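Local coordinates for protein Stk_08120 (Sulfolobus tokodaii str. 7, PDB 2EJX) that probably carries fatty acids, as a member of a thermoacidophile-specific family (DUF3211) within the Bet v 1-like clan, at residues H102-K105 against L106-F109; L119-L122 against A123-D127. All coordinates share one frame; numbering follows the deposited sequence.

Contact 1 of 2, residues H102-K105 against L106-F109; sequences HDNK and LTAF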
# COMPACT_ATOMS: atom_id res chain seq x y z
N HIS A 102 -6.47 -5.64 9.03
CA HIS A 102 -5.64 -6.79 9.33
C HIS A 102 -6.38 -7.68 10.35
O HIS A 102 -6.98 -7.16 11.28
CB HIS A 102 -4.32 -6.28 9.90
CG HIS A 102 -3.27 -7.33 10.04
ND1 HIS A 102 -2.63 -7.89 8.95
CD2 HIS A 102 -2.72 -7.91 11.14
CE1 HIS A 102 -1.76 -8.79 9.37
NE2 HIS A 102 -1.79 -8.82 10.69
N ASP A 103 -6.30 -8.99 10.20
CA ASP A 103 -7.12 -9.91 11.03
C ASP A 103 -6.50 -10.31 12.38
O ASP A 103 -7.13 -11.02 13.20
CB ASP A 103 -7.62 -11.13 10.23
CG ASP A 103 -6.55 -12.24 10.07
OD1 ASP A 103 -5.40 -12.13 10.58
OD2 ASP A 103 -6.89 -13.26 9.41
N ASN A 104 -5.27 -9.84 12.63
CA ASN A 104 -4.57 -10.17 13.87
C ASN A 104 -4.41 -8.96 14.77
O ASN A 104 -3.67 -8.01 14.46
CB ASN A 104 -3.25 -10.90 13.55
CG ASN A 104 -2.53 -11.38 14.80
OD1 ASN A 104 -2.36 -10.63 15.76
ND2 ASN A 104 -2.08 -12.62 14.78
N LYS A 105 -5.14 -8.96 15.88
CA LYS A 105 -5.23 -7.78 16.74
C LYS A 105 -3.88 -7.40 17.33
O LYS A 105 -3.56 -6.21 17.44
CB LYS A 105 -6.22 -8.04 17.88
CG LYS A 105 -6.58 -6.79 18.65
CD LYS A 105 -7.45 -7.11 19.85
CE LYS A 105 -7.53 -5.90 20.76
NZ LYS A 105 -8.73 -5.96 21.69
N LEU A 106 -3.10 -8.40 17.76
CA LEU A 106 -1.81 -8.17 18.38
C LEU A 106 -0.90 -7.49 17.36
O LEU A 106 -0.33 -6.44 17.63
CB LEU A 106 -1.16 -9.49 18.84
CG LEU A 106 0.16 -9.36 19.61
CD1 LEU A 106 -0.12 -8.90 21.00
CD2 LEU A 106 0.90 -10.69 19.68
N THR A 107 -0.81 -8.09 16.18
CA THR A 107 0.04 -7.58 15.10
C THR A 107 -0.40 -6.19 14.68
O THR A 107 0.45 -5.32 14.43
CB THR A 107 -0.02 -8.47 13.85
OG1 THR A 107 0.50 -9.77 14.15
CG2 THR A 107 0.85 -7.85 12.75
N ALA A 108 -1.70 -5.99 14.54
CA ALA A 108 -2.22 -4.64 14.22
C ALA A 108 -1.77 -3.59 15.26
O ALA A 108 -1.28 -2.49 14.91
CB ALA A 108 -3.71 -4.68 14.07
N PHE A 109 -1.89 -3.92 16.55
CA PHE A 109 -1.46 -3.02 17.63
C PHE A 109 -0.00 -2.60 17.51
O PHE A 109 0.34 -1.41 17.66
CB PHE A 109 -1.70 -3.67 19.01
CG PHE A 109 -1.19 -2.86 20.19
CD1 PHE A 109 -1.97 -1.81 20.72
CD2 PHE A 109 0.02 -3.15 20.81
CE1 PHE A 109 -1.54 -1.07 21.80
CE2 PHE A 109 0.47 -2.39 21.91
CZ PHE A 109 -0.32 -1.35 22.41
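The carbonyl O of Asn-104 accepts from Ala-108 N at 2.8 Å, in a nearly straight bond that comes in close to the C=O axis. This is the first i to i+4 bond of the helix. Asn-104 is also the N-cap: its OD1 takes the N-H of Thr-107 at 3.0 Å. The N-H points straight at OD1 (177°), but the donor stands above the carbonyl plane, about 40° out of it. With CG anti to the backbone N (chi1 -175°), the amide folds forward over the first turn and crosses the Thr-107 side chain at about a right angle. Phe-109 N then bonds to Lys-105 O at 3.0 Å, and the regular helix is under way.

His-102 makes a van der Waals contact with Thr-107: His-102 NE2 lies 3.5 Å from Thr-107 CG2, with the methyl oblique to the ring. Asn-104 O lies at the ring edge, in plane. The same nitrogen and Thr-107 OG1 are both hydrogen-bonded to Arg-81 O, and His-102 ND1 to Tyr-77 OH. These bonds fix how the ring is turned. The contact is a surface turn from strand 95-102 into helix 105-137, held against the end of strand 72-79 and the turn before strand 82-92.

Contact 2 of 2, residues L119-L122 against A123-D127; sequences LDRL and AENID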
# COMPACT_ATOMS: atom_id res chain seq x y z
N LEU A 119 1.59 6.09 6.09
CA LEU A 119 0.46 6.76 5.47
C LEU A 119 0.53 8.28 5.54
O LEU A 119 0.16 8.97 4.58
CB LEU A 119 -0.89 6.23 6.01
CG LEU A 119 -1.21 4.76 5.71
CD1 LEU A 119 -2.46 4.33 6.47
CD2 LEU A 119 -1.39 4.50 4.18
N ASP A 120 0.98 8.81 6.67
CA ASP A 120 1.22 10.25 6.83
C ASP A 120 2.24 10.77 5.87
O ASP A 120 2.03 11.79 5.24
CB ASP A 120 1.65 10.56 8.29
CG ASP A 120 0.51 10.44 9.29
OD1 ASP A 120 -0.64 10.27 8.89
OD2 ASP A 120 0.79 10.53 10.49
N ARG A 121 3.39 10.06 5.76
CA ARG A 121 4.44 10.45 4.82
C ARG A 121 3.92 10.40 3.37
O ARG A 121 4.17 11.30 2.58
CB ARG A 121 5.65 9.51 5.00
CG ARG A 121 6.85 9.86 4.11
CD ARG A 121 8.00 8.84 4.26
NE ARG A 121 7.50 7.46 4.17
CZ ARG A 121 7.14 6.83 3.05
NH1 ARG A 121 7.21 7.41 1.83
NH2 ARG A 121 6.64 5.60 3.16
N LEU A 122 3.20 9.35 3.01
CA LEU A 122 2.60 9.27 1.67
C LEU A 122 1.64 10.44 1.41
O LEU A 122 1.71 11.07 0.36
CB LEU A 122 1.89 7.91 1.49
CG LEU A 122 1.65 7.21 0.17
CD1 LEU A 122 2.94 6.90 -0.59
CD2 LEU A 122 0.88 5.90 0.54
N ALA A 123 0.77 10.75 2.37
CA ALA A 123 -0.19 11.84 2.19
C ALA A 123 0.52 13.18 1.98
O ALA A 123 0.10 13.97 1.15
CB ALA A 123 -1.14 11.92 3.35
N GLU A 124 1.58 13.44 2.75
CA GLU A 124 2.31 14.71 2.74
C GLU A 124 3.17 14.89 1.51
O GLU A 124 3.45 16.03 1.15
CB GLU A 124 3.18 14.86 4.01
CG GLU A 124 2.38 15.09 5.30
CD GLU A 124 3.14 14.73 6.56
OE1 GLU A 124 4.37 14.41 6.49
OE2 GLU A 124 2.51 14.72 7.65
N ASN A 125 3.61 13.78 0.88
CA ASN A 125 4.53 13.81 -0.25
C ASN A 125 3.98 13.19 -1.55
O ASN A 125 4.72 12.93 -2.49
CB ASN A 125 5.83 13.11 0.17
CG ASN A 125 6.53 13.87 1.31
OD1 ASN A 125 7.11 14.97 1.10
ND2 ASN A 125 6.44 13.31 2.53
N ILE A 126 2.67 12.98 -1.62
CA ILE A 126 2.13 12.09 -2.69
C ILE A 126 2.45 12.58 -4.08
O ILE A 126 2.87 11.81 -4.94
CB ILE A 126 0.57 11.88 -2.53
CG1 ILE A 126 0.04 10.89 -3.55
CG2 ILE A 126 -0.14 13.21 -2.57
CD1 ILE A 126 0.61 9.47 -3.45
N ASP A 127 2.32 13.88 -4.32
CA ASP A 127 2.48 14.34 -5.71
C ASP A 127 3.95 14.27 -6.24
O ASP A 127 4.16 14.00 -7.44
CB ASP A 127 1.86 15.71 -5.89
CG ASP A 127 0.34 15.63 -5.98
OD1 ASP A 127 -0.23 14.50 -5.97
OD2 ASP A 127 -0.28 16.69 -6.13
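Asn-125 has its CG anti to its own carbonyl carbon (chi1 -63°), and this turns the amide back along the helix to Arg-121. Asn-125 ND2 gives a hydrogen bond to Arg-121 O at 3.0 Å. The donor is tilted 18° from the carbonyl plane. Asn-125 N reaches the same oxygen, but weakly, at 3.1 Å, so side chain and backbone share one acceptor. Asn-125 ND2 also lies 3.8 Å from Arg-121 CG. The Arg-121 guanidinium turns elsewhere, to Asn-118.

Before this point the helix is regular. Ala-123 N bonds to Leu-119 O at 2.9 Å, and Glu-124 N to Asp-120 O at 3.0 Å. Glu-124 CG lies 3.3 Å from that second oxygen, Asp-120 O, while the Asp-120 carboxylate forms a salt bridge with Lys-9. At Asn-125 the backbone departs from helical values, with phi -120°, and a second weak bond runs from Asn-125 N to Leu-122 O.

Leu-122 CG lies 4.4 Å from Ile-126 CD1, a loose apolar contact. Both side chains touch Phe-24 of helix 17-24. Leu-119 and Ile-126 also touch strand 7-12. This is an amphipathic helix with a local irregularity, consistent with the long C-terminal helix that packs on the curved antiparallel sheet of Bet v 1-like folds.

Both contacts belong to helix 105-137, and contact 1 closes before contact 2 opens. Contact 1 starts the helix where the chain leaves strand 95-102; contact 2 lies more than two turns further along the helix than the end of contact 1. Their centres are about 23 Å apart and their nearest atoms about 11 Å, so they do not touch. Contact 1 is on the surface; its centre lies about 17 Å from the centre of the chain. Contact 2 is partly buried; its centre lies about 12 Å from that point, beside strands 7-12 and 95-102 and helices 17-24 and 27-34. One thus marks the start of the long helix, and the other its passage across the sheet of a probable fatty acid carrier.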